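Local coordinates for restriction endonuclease S subunits (Thermoanaerobacter tengcongensis, PDB 3OKG), which is the specificity (S) subunit of a type I DNA methyltransferase and probably recognises DNA through two target recognition domains joined by long coiled-coil helices, at residues 25-30 / 169-174; 64-69 / 103-108; 117-122 / 162-167; 138-143 / 399-404; 261-266 / 297-302. One frame throughout, in Å; residues are numbered along the deposited sequence.

Contact 1 of 5, residues 25-30 / 169-174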
# COMPACT_ATOMS: atom_id res chain seq x y z
N GLY A 25 14.97 37.22 5.99
CA GLY A 25 16.31 36.74 6.22
C GLY A 25 16.72 35.58 5.32
O GLY A 25 17.90 35.32 5.15
N TRP A 26 15.75 34.86 4.76
CA TRP A 26 16.07 33.83 3.77
C TRP A 26 16.36 34.50 2.43
O TRP A 26 15.94 35.62 2.19
CB TRP A 26 14.90 32.90 3.59
CG TRP A 26 14.49 32.05 4.74
CD1 TRP A 26 14.56 32.35 6.07
CD2 TRP A 26 13.85 30.79 4.64
NE1 TRP A 26 14.03 31.33 6.80
CE2 TRP A 26 13.57 30.35 5.94
CE3 TRP A 26 13.50 29.96 3.55
CZ2 TRP A 26 12.97 29.13 6.20
CZ3 TRP A 26 12.87 28.75 3.82
CH2 TRP A 26 12.62 28.34 5.13
N ARG A 27 17.06 33.81 1.54
CA ARG A 27 17.27 34.32 0.19
C ARG A 27 17.18 33.23 -0.88
O ARG A 27 17.38 32.05 -0.59
CB ARG A 27 18.63 35.03 0.10
CG ARG A 27 19.76 34.20 0.68
CD ARG A 27 21.01 35.01 0.98
NE ARG A 27 21.67 35.28 -0.27
CZ ARG A 27 22.83 34.74 -0.65
NH1 ARG A 27 23.50 33.93 0.15
NH2 ARG A 27 23.30 35.04 -1.85
N TRP A 28 16.90 33.65 -2.11
CA TRP A 28 16.87 32.72 -3.25
C TRP A 28 18.22 32.71 -3.96
O TRP A 28 18.73 33.77 -4.31
CB TRP A 28 15.80 33.14 -4.26
CG TRP A 28 14.42 32.76 -3.88
CD1 TRP A 28 13.43 33.60 -3.42
CD2 TRP A 28 13.85 31.44 -3.91
NE1 TRP A 28 12.29 32.88 -3.17
CE2 TRP A 28 12.52 31.55 -3.47
CE3 TRP A 28 14.35 30.18 -4.27
CZ2 TRP A 28 11.67 30.45 -3.36
CZ3 TRP A 28 13.51 29.08 -4.18
CH2 TRP A 28 12.17 29.22 -3.74
N VAL A 29 18.78 31.52 -4.19
CA VAL A 29 20.02 31.37 -4.95
C VAL A 29 19.93 30.16 -5.88
O VAL A 29 19.08 29.30 -5.70
CB VAL A 29 21.20 31.14 -4.01
CG1 VAL A 29 21.35 32.31 -3.10
CG2 VAL A 29 21.02 29.80 -3.19
N ARG A 30 20.82 30.10 -6.88
CA ARG A 30 20.97 28.84 -7.62
C ARG A 30 21.75 27.89 -6.71
O ARG A 30 22.63 28.32 -5.97
CB ARG A 30 21.71 29.06 -8.95
CG ARG A 30 20.87 29.81 -10.05
CD ARG A 30 21.72 30.11 -11.31
NE ARG A 30 22.97 30.76 -10.92
CZ ARG A 30 23.07 32.04 -10.56
NH1 ARG A 30 22.01 32.85 -10.60
NH2 ARG A 30 24.25 32.52 -10.18
N ILE A 169 16.95 27.53 -5.20
CA ILE A 169 16.66 26.97 -3.89
C ILE A 169 16.47 28.10 -2.86
O ILE A 169 17.13 29.11 -2.94
CB ILE A 169 17.82 26.04 -3.39
CG1 ILE A 169 19.14 26.81 -3.26
CG2 ILE A 169 17.94 24.81 -4.31
CD1 ILE A 169 20.17 26.17 -2.21
N PRO A 170 15.56 27.89 -1.89
CA PRO A 170 15.39 28.84 -0.80
C PRO A 170 16.49 28.60 0.22
O PRO A 170 16.76 27.45 0.59
CB PRO A 170 14.05 28.43 -0.18
CG PRO A 170 13.82 27.05 -0.59
CD PRO A 170 14.83 26.65 -1.63
N LEU A 171 17.12 29.67 0.69
CA LEU A 171 18.26 29.52 1.57
C LEU A 171 18.12 30.30 2.89
O LEU A 171 18.39 31.49 2.92
CB LEU A 171 19.51 29.97 0.83
CG LEU A 171 20.84 29.65 1.54
CD1 LEU A 171 21.17 28.20 1.35
CD2 LEU A 171 21.95 30.50 0.95
N PRO A 172 17.69 29.62 3.95
CA PRO A 172 17.68 30.24 5.28
C PRO A 172 19.10 30.48 5.78
O PRO A 172 20.05 29.95 5.18
CB PRO A 172 17.05 29.18 6.17
CG PRO A 172 16.50 28.10 5.22
CD PRO A 172 17.38 28.18 4.03
N PRO A 173 19.25 31.23 6.88
CA PRO A 173 20.54 31.23 7.59
C PRO A 173 20.91 29.83 8.02
O PRO A 173 20.03 28.98 8.24
CB PRO A 173 20.25 32.07 8.85
CG PRO A 173 19.09 32.93 8.49
CD PRO A 173 18.25 32.11 7.50
N LEU A 174 22.21 29.60 8.20
CA LEU A 174 22.71 28.30 8.63
C LEU A 174 22.00 27.76 9.87
O LEU A 174 21.63 26.59 9.93
CB LEU A 174 24.21 28.39 8.89
CG LEU A 174 25.08 28.63 7.64
CD1 LEU A 174 26.52 28.99 8.09
CD2 LEU A 174 25.12 27.36 6.77
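The backbone N of Leu171 reaches Arg27 O at 2.7 Å, the shortest polar link in a two-stranded antiparallel ribbon of 27-30 and 168-171 that joins residues 27-30 to the run leading into helix 174-216, both within the first specificity domain. The ladder holds two hydrogen-bonded pairs, Arg27 with Leu171 and Val29 with Ile169, with Trp28 and Pro170 as the non-hydrogen-bonded pair between them. Leu171 O is approached twice: Arg27 N donates to it at 3.0 Å from well above the carbonyl plane, and Trp26 CA adds a CA-H...O contact. At the other end Ile169 N meets Val29 O almost head-on at 2.8 Å. Trp28 and Pro170 share one face. Trp28 lays its six-membered ring over Pro170, whose CB stands 4.2 Å from the ring centroid in a CH-pi contact, while Trp28 NE1 bonds to Tyr20 O. Leu136 of helix 130-137 and Leu22 also touch Pro170. On the reverse face Val29 CG2 and Ile169 CG1 touch at 3.5 Å, and Leu171 CB leans on Arg27 O. Arg27 takes a first torsion of 48°, wedged between N and C, and bends again at chi3, which brings NH1 near Leu171 CD2 and lays the guanidinium over Val29 CG1. Past the ribbon, Trp26 and Pro172 make a second CH-pi pair, with Ile180 of helix 174-216 against both: Pro172 CG stands 3.6 Å from the centroid of the Trp26 six-membered ring, only 4° off its normal.

Contact 2 of 5, residues 64-69 / 103-108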
# COMPACT_ATOMS: atom_id res chain seq x y z
N GLY A 64 16.44 7.86 0.57
CA GLY A 64 17.59 8.58 0.08
C GLY A 64 18.85 8.24 0.86
O GLY A 64 19.51 9.12 1.39
N LYS A 65 19.17 6.94 0.95
CA LYS A 65 20.33 6.55 1.76
C LYS A 65 21.23 5.61 0.95
O LYS A 65 20.73 4.79 0.20
CB LYS A 65 19.88 5.88 3.06
CG LYS A 65 21.01 5.49 4.03
CD LYS A 65 20.44 4.70 5.23
CE LYS A 65 21.50 4.45 6.29
NZ LYS A 65 22.14 5.73 6.78
N ILE A 66 22.54 5.77 1.08
CA ILE A 66 23.45 4.85 0.41
C ILE A 66 23.48 3.58 1.28
O ILE A 66 24.00 3.62 2.40
CB ILE A 66 24.84 5.43 0.30
CG1 ILE A 66 24.84 6.67 -0.63
CG2 ILE A 66 25.83 4.39 -0.26
CD1 ILE A 66 26.04 7.55 -0.40
N VAL A 67 22.92 2.49 0.79
CA VAL A 67 22.83 1.28 1.62
C VAL A 67 23.59 0.08 1.07
O VAL A 67 23.82 -0.87 1.81
CB VAL A 67 21.36 0.85 1.89
CG1 VAL A 67 20.58 1.97 2.63
CG2 VAL A 67 20.68 0.43 0.61
N SER A 68 23.93 0.09 -0.21
CA SER A 68 24.63 -1.09 -0.75
C SER A 68 25.76 -0.77 -1.75
O SER A 68 25.72 -1.19 -2.90
CB SER A 68 23.64 -2.11 -1.31
OG SER A 68 22.81 -1.52 -2.30
N PRO A 69 26.76 -0.03 -1.29
CA PRO A 69 27.88 0.26 -2.18
C PRO A 69 28.76 -0.99 -2.24
O PRO A 69 28.65 -1.87 -1.38
CB PRO A 69 28.62 1.35 -1.43
CG PRO A 69 28.36 1.01 0.03
CD PRO A 69 26.90 0.63 0.02
N ALA A 103 21.18 11.09 -2.25
CA ALA A 103 21.63 10.62 -0.93
C ALA A 103 22.72 11.47 -0.40
O ALA A 103 23.40 12.16 -1.16
CB ALA A 103 22.12 9.19 -1.04
N LEU A 104 22.92 11.40 0.92
CA LEU A 104 23.97 12.15 1.60
C LEU A 104 25.12 11.21 1.89
O LEU A 104 24.92 10.11 2.38
CB LEU A 104 23.43 12.70 2.92
CG LEU A 104 24.40 13.48 3.82
CD1 LEU A 104 24.80 14.81 3.16
CD2 LEU A 104 23.75 13.71 5.19
N VAL A 105 26.32 11.63 1.55
CA VAL A 105 27.47 10.76 1.67
C VAL A 105 27.95 10.77 3.13
O VAL A 105 28.27 11.84 3.66
CB VAL A 105 28.62 11.23 0.74
CG1 VAL A 105 29.90 10.37 0.97
CG2 VAL A 105 28.17 11.16 -0.75
N PRO A 106 27.97 9.61 3.78
CA PRO A 106 28.40 9.52 5.18
C PRO A 106 29.91 9.71 5.30
O PRO A 106 30.58 9.73 4.27
CB PRO A 106 28.02 8.09 5.57
CG PRO A 106 28.06 7.33 4.29
CD PRO A 106 27.60 8.30 3.23
N PRO A 107 30.44 9.84 6.51
CA PRO A 107 31.89 10.04 6.63
C PRO A 107 32.70 8.80 6.25
O PRO A 107 33.81 8.96 5.75
CB PRO A 107 32.07 10.46 8.11
CG PRO A 107 30.75 10.17 8.77
CD PRO A 107 29.72 10.33 7.70
N ASP A 108 32.15 7.60 6.46
CA ASP A 108 32.86 6.36 6.13
C ASP A 108 33.20 6.28 4.64
O ASP A 108 34.11 5.58 4.24
CB ASP A 108 32.06 5.13 6.59
CG ASP A 108 30.57 5.44 6.85
OD1 ASP A 108 30.25 6.40 7.64
OD2 ASP A 108 29.72 4.71 6.29
O HOH W 1 21.42 9.87 2.87
O HOH W 2 23.46 7.86 2.77
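Ile66 carries this contact, reaching from strand 65-66 to Ala103 and the turn that follows it. From CB the longer branch sets out anti to the carbonyl carbon (chi1 -66°) and heads across the gap. Its CG1 meets Ala103 CB at 3.7 Å. Beyond it, the near-extended chi2 carries CD1 on to the next three residues, where it lies 4.0 Å from Pro106 CD and also meets Leu104 O and Val105 CG2. The methyl thus lies against the place where strand 102-104 gives way to the prolines. Val54, Ile91 and Leu109 also touch the Ile66 side chain. The two backbones do not pair directly; two waters bridge them instead. One water takes a hydrogen from Leu104 N and gives one to Gly64 O. A second accepts from Ile66 N at 2.8 Å and donates to Leu104 O at 2.7 Å, so both polar backbone atoms of Leu104 are met through solvent. Closer in, Ala103 CA approaches Gly64 O in a CA-H...O contact of 3.5 Å. Gly64, at positive phi, and Lys65 both face Asp60, a G1 beta bulge in the small hairpin of 59-60 and 65-66, which here lies through water along 102-104, an edge strand of a three-stranded antiparallel sheet.

Contact 3 of 5, residues 117-122 / 162-167. With SO4 (sulfate ion), chain F; SO4 (sulfate ion), chain H.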
# COMPACT_ATOMS: atom_id res chain seq x y z
N GLY A 117 27.09 9.27 -13.34
CA GLY A 117 25.65 9.49 -13.42
C GLY A 117 25.06 10.31 -12.28
O GLY A 117 23.87 10.66 -12.32
N PHE A 118 25.86 10.60 -11.24
CA PHE A 118 25.42 11.52 -10.18
C PHE A 118 26.00 12.89 -10.34
O PHE A 118 27.21 13.07 -10.57
CB PHE A 118 25.87 11.04 -8.79
CG PHE A 118 25.23 9.76 -8.32
CD1 PHE A 118 23.94 9.76 -7.79
CD2 PHE A 118 25.95 8.56 -8.33
CE1 PHE A 118 23.34 8.57 -7.32
CE2 PHE A 118 25.36 7.36 -7.85
CZ PHE A 118 24.06 7.37 -7.33
N CYS A 119 25.16 13.89 -10.12
CA CYS A 119 25.67 15.24 -9.89
C CYS A 119 26.15 15.34 -8.44
O CYS A 119 25.39 15.02 -7.51
CB CYS A 119 24.54 16.25 -10.13
SG CYS A 119 24.99 17.94 -9.74
N VAL A 120 27.38 15.81 -8.23
CA VAL A 120 27.95 15.85 -6.86
C VAL A 120 27.80 17.28 -6.31
O VAL A 120 28.34 18.21 -6.86
CB VAL A 120 29.43 15.38 -6.81
CG1 VAL A 120 29.97 15.49 -5.39
CG2 VAL A 120 29.56 13.89 -7.25
N ILE A 121 27.03 17.41 -5.25
CA ILE A 121 26.65 18.69 -4.70
C ILE A 121 27.34 18.83 -3.34
O ILE A 121 26.88 18.25 -2.35
CB ILE A 121 25.10 18.71 -4.52
CG1 ILE A 121 24.41 18.76 -5.90
CG2 ILE A 121 24.66 19.85 -3.61
CD1 ILE A 121 22.95 18.19 -5.88
N ARG A 122 28.43 19.59 -3.33
CA ARG A 122 29.30 19.75 -2.17
C ARG A 122 29.08 21.09 -1.51
O ARG A 122 29.43 22.13 -2.09
CB ARG A 122 30.76 19.62 -2.61
CG ARG A 122 31.79 19.70 -1.46
CD ARG A 122 33.15 19.13 -1.91
NE ARG A 122 32.98 17.74 -2.35
CZ ARG A 122 33.82 17.09 -3.15
NH1 ARG A 122 34.93 17.70 -3.59
NH2 ARG A 122 33.57 15.84 -3.51
N ASN A 162 25.12 20.58 -14.74
CA ASN A 162 24.84 22.04 -14.73
C ASN A 162 23.35 22.38 -14.58
O ASN A 162 23.00 23.36 -13.93
CB ASN A 162 25.42 22.73 -15.98
CG ASN A 162 26.92 22.83 -15.92
OD1 ASN A 162 27.50 22.82 -14.83
ND2 ASN A 162 27.57 22.90 -17.08
N ASP A 163 22.48 21.57 -15.19
CA ASP A 163 21.04 21.78 -15.04
C ASP A 163 20.69 21.73 -13.54
O ASP A 163 19.92 22.55 -13.02
CB ASP A 163 20.25 20.67 -15.75
CG ASP A 163 20.28 20.78 -17.27
OD1 ASP A 163 20.73 21.82 -17.80
OD2 ASP A 163 19.85 19.82 -17.94
N VAL A 164 21.23 20.75 -12.84
CA VAL A 164 20.95 20.64 -11.41
C VAL A 164 21.52 21.84 -10.64
O VAL A 164 20.83 22.46 -9.81
CB VAL A 164 21.48 19.30 -10.85
CG1 VAL A 164 21.22 19.18 -9.32
CG2 VAL A 164 20.85 18.10 -11.62
N TYR A 165 22.77 22.19 -10.91
CA TYR A 165 23.38 23.32 -10.21
C TYR A 165 22.62 24.62 -10.49
O TYR A 165 22.65 25.54 -9.68
CB TYR A 165 24.85 23.51 -10.61
CG TYR A 165 25.78 22.37 -10.25
CD1 TYR A 165 25.78 21.81 -8.96
CD2 TYR A 165 26.68 21.89 -11.17
CE1 TYR A 165 26.66 20.76 -8.62
CE2 TYR A 165 27.57 20.86 -10.85
CZ TYR A 165 27.55 20.31 -9.57
OH TYR A 165 28.42 19.26 -9.28
N ASN A 166 21.92 24.69 -11.61
CA ASN A 166 21.21 25.91 -11.98
C ASN A 166 19.85 26.09 -11.32
O ASN A 166 19.23 27.16 -11.41
CB ASN A 166 21.06 26.01 -13.51
CG ASN A 166 22.36 26.41 -14.18
OD1 ASN A 166 23.24 26.98 -13.54
ND2 ASN A 166 22.49 26.11 -15.48
N THR A 167 19.37 25.04 -10.65
CA THR A 167 18.04 25.12 -10.06
C THR A 167 18.04 26.15 -8.94
O THR A 167 19.07 26.36 -8.31
CB THR A 167 17.50 23.74 -9.55
OG1 THR A 167 18.34 23.25 -8.49
CG2 THR A 167 17.40 22.70 -10.70
S SO4 F . 25.97 21.79 -19.99
O1 SO4 F . 26.78 20.73 -19.38
O2 SO4 F . 26.72 23.05 -19.98
O3 SO4 F . 25.62 21.36 -21.36
O4 SO4 F . 24.74 21.97 -19.22
S SO4 H . 38.64 16.97 -3.78
O1 SO4 H . 40.08 17.22 -3.92
O2 SO4 H . 38.28 17.06 -2.37
O3 SO4 H . 37.90 17.98 -4.55
O4 SO4 H . 38.31 15.63 -4.28
O HOH W 3 29.19 16.34 -10.27
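Tyr165 of helix 161-165 lays its ring over Cys119 and its hydroxyl on Val120, packing the helix against edge strand 118-121 of a three-stranded antiparallel sheet. The buried part is tight. Cys119 SG, anti to its own N (chi1 175°), lies over one face of the ring, 3.8 Å from the centroid and displaced toward the rim, a sulfur-aromatic contact. The same sulfur rests against Val164 CB at 3.9 Å, filling the angle between two successive helix residues. Ile121 adds its long branch: CG1 runs past the tyrosine in the opposite direction and touches CE1, while the Ile121 and Val164 side chains cross at about a right angle, Ile121 CD1 4.0 Å from Val164 CG1. Phe92 of the central strand 90-93 touches both Ile121 and Val164. The outer part is wetter and looser. A water accepts from Val120 N at 2.8 Å and gives a longer bond of 3.2 Å to Tyr165 OH, bridging the strand to the phenol. Farther out, Asn162 ND2 donates to a sulfate, and Arg122 NH1 makes a weak bond to another, while its NH2 is salt-bridged to Asp89; both anions probably come from the crystallisation liquor. Just along the chain, Thr167 N and OG1 both donate to Val164 O. Unlike the water bridge, Tyr165 OH donates directly to Val120 O at 2.6 Å, the donor tilted 33° from the carbonyl plane.

Contact 4 of 5, residues 138-143 / 399-404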
# COMPACT_ATOMS: atom_id res chain seq x y z
N ARG A 138 15.91 16.52 -2.32
CA ARG A 138 14.88 15.49 -2.46
C ARG A 138 13.49 16.04 -2.78
O ARG A 138 12.55 15.26 -3.03
CB ARG A 138 14.83 14.63 -1.19
CG ARG A 138 16.07 13.75 -1.13
CD ARG A 138 15.97 12.66 -0.13
NE ARG A 138 14.77 11.86 -0.24
CZ ARG A 138 14.64 10.74 -0.95
NH1 ARG A 138 15.64 10.27 -1.68
NH2 ARG A 138 13.48 10.10 -0.91
N SER A 139 13.34 17.35 -2.75
CA SER A 139 12.01 17.91 -2.99
C SER A 139 11.63 17.88 -4.46
O SER A 139 12.48 18.10 -5.33
CB SER A 139 11.90 19.35 -2.50
OG SER A 139 10.67 19.89 -2.97
N ASP A 140 10.35 17.66 -4.73
CA ASP A 140 9.78 17.86 -6.08
C ASP A 140 10.06 19.29 -6.61
O ASP A 140 10.15 19.51 -7.81
CB ASP A 140 8.26 17.65 -6.07
CG ASP A 140 7.85 16.20 -5.87
OD1 ASP A 140 8.71 15.29 -5.87
OD2 ASP A 140 6.62 15.97 -5.70
N PHE A 141 10.21 20.25 -5.71
CA PHE A 141 10.49 21.63 -6.13
C PHE A 141 11.74 21.69 -7.02
O PHE A 141 11.83 22.53 -7.94
CB PHE A 141 10.65 22.56 -4.92
CG PHE A 141 10.87 23.99 -5.30
CD1 PHE A 141 9.80 24.77 -5.75
CD2 PHE A 141 12.13 24.57 -5.24
CE1 PHE A 141 10.00 26.10 -6.11
CE2 PHE A 141 12.32 25.89 -5.60
CZ PHE A 141 11.25 26.65 -6.05
N ILE A 142 12.70 20.81 -6.75
CA ILE A 142 13.94 20.73 -7.54
C ILE A 142 13.75 19.95 -8.83
O ILE A 142 14.08 20.44 -9.91
CB ILE A 142 15.10 20.08 -6.73
CG1 ILE A 142 15.51 20.99 -5.58
CG2 ILE A 142 16.29 19.75 -7.64
CD1 ILE A 142 15.68 22.46 -5.92
N THR A 143 13.21 18.73 -8.70
CA THR A 143 12.83 17.88 -9.83
C THR A 143 12.11 18.66 -10.89
O THR A 143 12.39 18.55 -12.08
CB THR A 143 11.74 16.88 -9.38
OG1 THR A 143 12.20 16.17 -8.24
CG2 THR A 143 11.33 15.92 -10.50
N LEU A 399 4.61 11.32 1.60
CA LEU A 399 4.56 11.99 2.89
C LEU A 399 5.82 12.81 3.10
O LEU A 399 5.77 13.89 3.68
CB LEU A 399 4.43 10.99 4.05
CG LEU A 399 3.19 10.09 4.10
CD1 LEU A 399 3.06 9.45 5.51
CD2 LEU A 399 1.94 10.79 3.72
N GLU A 400 6.96 12.27 2.67
CA GLU A 400 8.20 13.06 2.71
C GLU A 400 7.97 14.41 2.00
O GLU A 400 8.34 15.47 2.51
CB GLU A 400 9.36 12.33 2.03
CG GLU A 400 10.63 13.18 1.92
CD GLU A 400 11.79 12.43 1.22
OE1 GLU A 400 11.52 11.55 0.37
OE2 GLU A 400 12.96 12.74 1.52
N GLN A 401 7.39 14.36 0.80
CA GLN A 401 7.16 15.57 0.03
C GLN A 401 6.27 16.57 0.76
O GLN A 401 6.52 17.77 0.75
CB GLN A 401 6.55 15.23 -1.34
CG GLN A 401 6.45 16.43 -2.22
CD GLN A 401 7.80 17.08 -2.47
OE1 GLN A 401 8.78 16.39 -2.79
NE2 GLN A 401 7.87 18.40 -2.34
N ALA A 402 5.22 16.08 1.43
CA ALA A 402 4.35 17.00 2.15
C ALA A 402 5.11 17.68 3.30
O ALA A 402 4.94 18.87 3.55
CB ALA A 402 3.10 16.27 2.66
N ILE A 403 5.99 16.94 3.95
CA ILE A 403 6.87 17.55 4.99
C ILE A 403 7.83 18.60 4.41
O ILE A 403 7.99 19.71 4.95
CB ILE A 403 7.65 16.44 5.75
CG1 ILE A 403 6.66 15.56 6.55
CG2 ILE A 403 8.68 17.05 6.69
CD1 ILE A 403 7.28 14.25 7.06
N LEU A 404 8.47 18.27 3.29
CA LEU A 404 9.44 19.18 2.70
C LEU A 404 8.76 20.47 2.25
O LEU A 404 9.33 21.56 2.36
CB LEU A 404 10.14 18.51 1.51
CG LEU A 404 10.97 17.26 1.88
CD1 LEU A 404 11.67 16.76 0.59
CD2 LEU A 404 12.02 17.61 2.97
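Gln401 lays its side-chain amide over the carboxylate of Asp140, the two planes 14° apart and stacked, Gln401 CD lying 3.5 Å from Asp140 CG. The amide works at both ends. Its OE1 accepts from Asp140 N at 2.8 Å, the donor sitting above the carbonyl plane, and its NE2 gives a nearly straight bond of 3.2 Å to Ser139 OG. Ser139 is the N-cap of helix 140-143: its OG also accepts from Phe141 N at 2.8 Å, so the glutamine holds both the capping hydroxyl and a backbone N-H of the helix's first turn. A kink at chi2 (59°) turns the amide toward them, and Asp405 OD1 takes another hydrogen bond from NE2. With an alanine in place of Gln401, Asp140 N would probably lose its acceptor and Ser139 OG one of its donors, with a gap opening beside the Asp140 carboxylate. That carboxylate is salt-bridged to Lys100 and Arg398, which probably offsets its closeness to the amide oxygen. From the residue just before Gln401, Glu400 is gripped side-on by Arg138: Arg138 NE meets Glu400 OE2 at 2.7 Å and NH2 meets OE1 at 2.8 Å, each on a syn lone pair, with the groups nearly coplanar. Leu404 CD1 adds an apolar contact, 3.8 Å from Ser139 CA. Helix 392-407, from the C-terminal end of the chain, thus docks on the turn between helices 130-137 and 140-143 of the first specificity domain, while its Leu399, Ile403 and Leu404 lie against the long helix 174-216.

Contact 5 of 5, residues 261-266 / 297-302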
# COMPACT_ATOMS: atom_id res chain seq x y z
N GLN A 261 -23.76 -18.31 -12.06
CA GLN A 261 -23.40 -19.70 -12.24
C GLN A 261 -22.73 -20.25 -11.00
O GLN A 261 -23.03 -21.36 -10.56
CB GLN A 261 -22.46 -19.86 -13.44
CG GLN A 261 -21.70 -21.17 -13.45
CD GLN A 261 -22.61 -22.36 -13.68
OE1 GLN A 261 -23.70 -22.22 -14.23
NE2 GLN A 261 -22.17 -23.54 -13.24
N GLY A 262 -21.80 -19.48 -10.46
CA GLY A 262 -20.93 -19.99 -9.42
C GLY A 262 -20.12 -18.94 -8.70
O GLY A 262 -20.43 -17.74 -8.77
N LYS A 263 -19.09 -19.40 -7.99
CA LYS A 263 -18.26 -18.51 -7.17
C LYS A 263 -17.69 -17.36 -8.00
O LYS A 263 -17.63 -16.21 -7.54
CB LYS A 263 -17.15 -19.31 -6.50
CG LYS A 263 -16.08 -18.45 -5.83
CD LYS A 263 -15.22 -19.27 -4.88
CE LYS A 263 -13.94 -18.53 -4.52
NZ LYS A 263 -14.19 -17.16 -3.99
N ALA A 264 -17.30 -17.67 -9.24
CA ALA A 264 -16.76 -16.66 -10.15
C ALA A 264 -17.68 -15.45 -10.29
O ALA A 264 -17.22 -14.33 -10.51
CB ALA A 264 -16.46 -17.27 -11.52
N ASP A 265 -18.98 -15.68 -10.15
CA ASP A 265 -19.98 -14.62 -10.29
C ASP A 265 -20.36 -13.97 -8.96
O ASP A 265 -21.51 -13.58 -8.76
CB ASP A 265 -21.23 -15.16 -10.99
CG ASP A 265 -20.90 -15.97 -12.23
OD1 ASP A 265 -21.21 -15.50 -13.35
OD2 ASP A 265 -20.35 -17.08 -12.08
N PHE A 266 -19.39 -13.86 -8.06
CA PHE A 266 -19.61 -13.21 -6.77
C PHE A 266 -18.74 -11.96 -6.67
O PHE A 266 -17.67 -11.90 -7.27
CB PHE A 266 -19.29 -14.16 -5.62
CG PHE A 266 -20.39 -15.14 -5.33
CD1 PHE A 266 -21.59 -15.09 -6.02
CD2 PHE A 266 -20.23 -16.12 -4.36
CE1 PHE A 266 -22.61 -15.99 -5.75
CE2 PHE A 266 -21.24 -17.02 -4.09
CZ PHE A 266 -22.43 -16.96 -4.78
N VAL A 297 -15.05 -24.46 -2.52
CA VAL A 297 -16.27 -24.69 -1.76
C VAL A 297 -16.31 -23.88 -0.46
O VAL A 297 -15.30 -23.77 0.24
CB VAL A 297 -16.47 -26.18 -1.44
CG1 VAL A 297 -17.51 -26.38 -0.35
CG2 VAL A 297 -16.84 -26.94 -2.70
N GLY A 298 -17.47 -23.30 -0.14
CA GLY A 298 -17.65 -22.62 1.13
C GLY A 298 -17.68 -21.10 1.05
O GLY A 298 -18.22 -20.44 1.94
N SER A 299 -17.10 -20.55 -0.01
CA SER A 299 -17.11 -19.10 -0.18
C SER A 299 -18.54 -18.56 -0.27
O SER A 299 -19.44 -19.25 -0.75
CB SER A 299 -16.32 -18.70 -1.44
OG SER A 299 -16.53 -17.33 -1.72
N THR A 300 -18.71 -17.31 0.13
CA THR A 300 -20.02 -16.74 0.41
C THR A 300 -20.27 -15.33 -0.17
O THR A 300 -19.36 -14.50 -0.28
CB THR A 300 -20.19 -16.67 1.95
OG1 THR A 300 -21.06 -17.72 2.39
CG2 THR A 300 -20.76 -15.34 2.35
N ASN A 301 -21.52 -15.07 -0.52
CA ASN A 301 -22.00 -13.73 -0.83
C ASN A 301 -23.43 -13.55 -0.32
O ASN A 301 -24.07 -14.49 0.13
CB ASN A 301 -21.99 -13.47 -2.35
CG ASN A 301 -20.91 -12.48 -2.79
OD1 ASN A 301 -19.81 -12.43 -2.22
ND2 ASN A 301 -21.22 -11.71 -3.81
N VAL A 302 -23.95 -12.33 -0.40
CA VAL A 302 -25.36 -12.10 -0.10
C VAL A 302 -26.07 -11.55 -1.33
O VAL A 302 -25.54 -10.70 -2.03
CB VAL A 302 -25.53 -11.12 1.07
CG1 VAL A 302 -26.93 -10.52 1.08
CG2 VAL A 302 -25.21 -11.81 2.39
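Stacking dominates between Phe266 and Asn301: ring and side-chain amide lie 5° apart and run past each other in opposite directions. Asn301 CB stands over the middle of the ring, 3.8 Å from its centroid and 13° off the normal, which makes a CH-pi contact. The opposite face of the ring is covered from within its own loop, by Gly262 O and Lys263 CA, both toward the rim, and Ser299 O lies near the ring plane at the edge. A leucine in place of Phe266 has no flat face for Asn301 to lie on, which would probably cost the CH-pi contact and leave that side chain more able to turn. One weak polar link spans the two segments: Lys263 stays extended as far as CE, then bends at chi4 (54°), and its NZ makes a hydrogen bond of 3.3 Å to Ser299 OG. The chain also packs there, Lys263 CD 3.7 Å from Ser299 CB. Bonds inside the loop keep its shape: Asp265 N donates to Gly262 O at 2.9 Å, and Gly262 N meets Asp265 OD2 at 3.2 Å from above the carboxylate plane. In the second specificity domain this loop, following strand 257-260, leans on edge strand 300-302 of a four-stranded antiparallel sheet. Phe266 also touches Leu290 of the adjoining strand 289-292, while Thr300 and Val302 pack on Leu328 of helix 324-333.

In the fold
Contacts 1 to 4 gather at the first specificity domain, and contact 5 lies in the second, its centre about 46 Å from that of contact 4 and about 62 Å from that of contact 1. Contacts 2 and 3 fall within the chain loop closed by contact 1 and reach opposite edges of one three-stranded sheet. Contact 4 brings the C-terminal helix back to this domain, so the loop it closes encloses contact 5. It touches three others: Phe141 CZ lies 3.6 Å from Trp28 CH2 of contact 1, Ile142 CD1 3.8 Å from Thr167 OG1 of contact 3, and Arg138 NH1 close to Gly64 of contact 2. The two sulfates belong to contact 3 alone among the five.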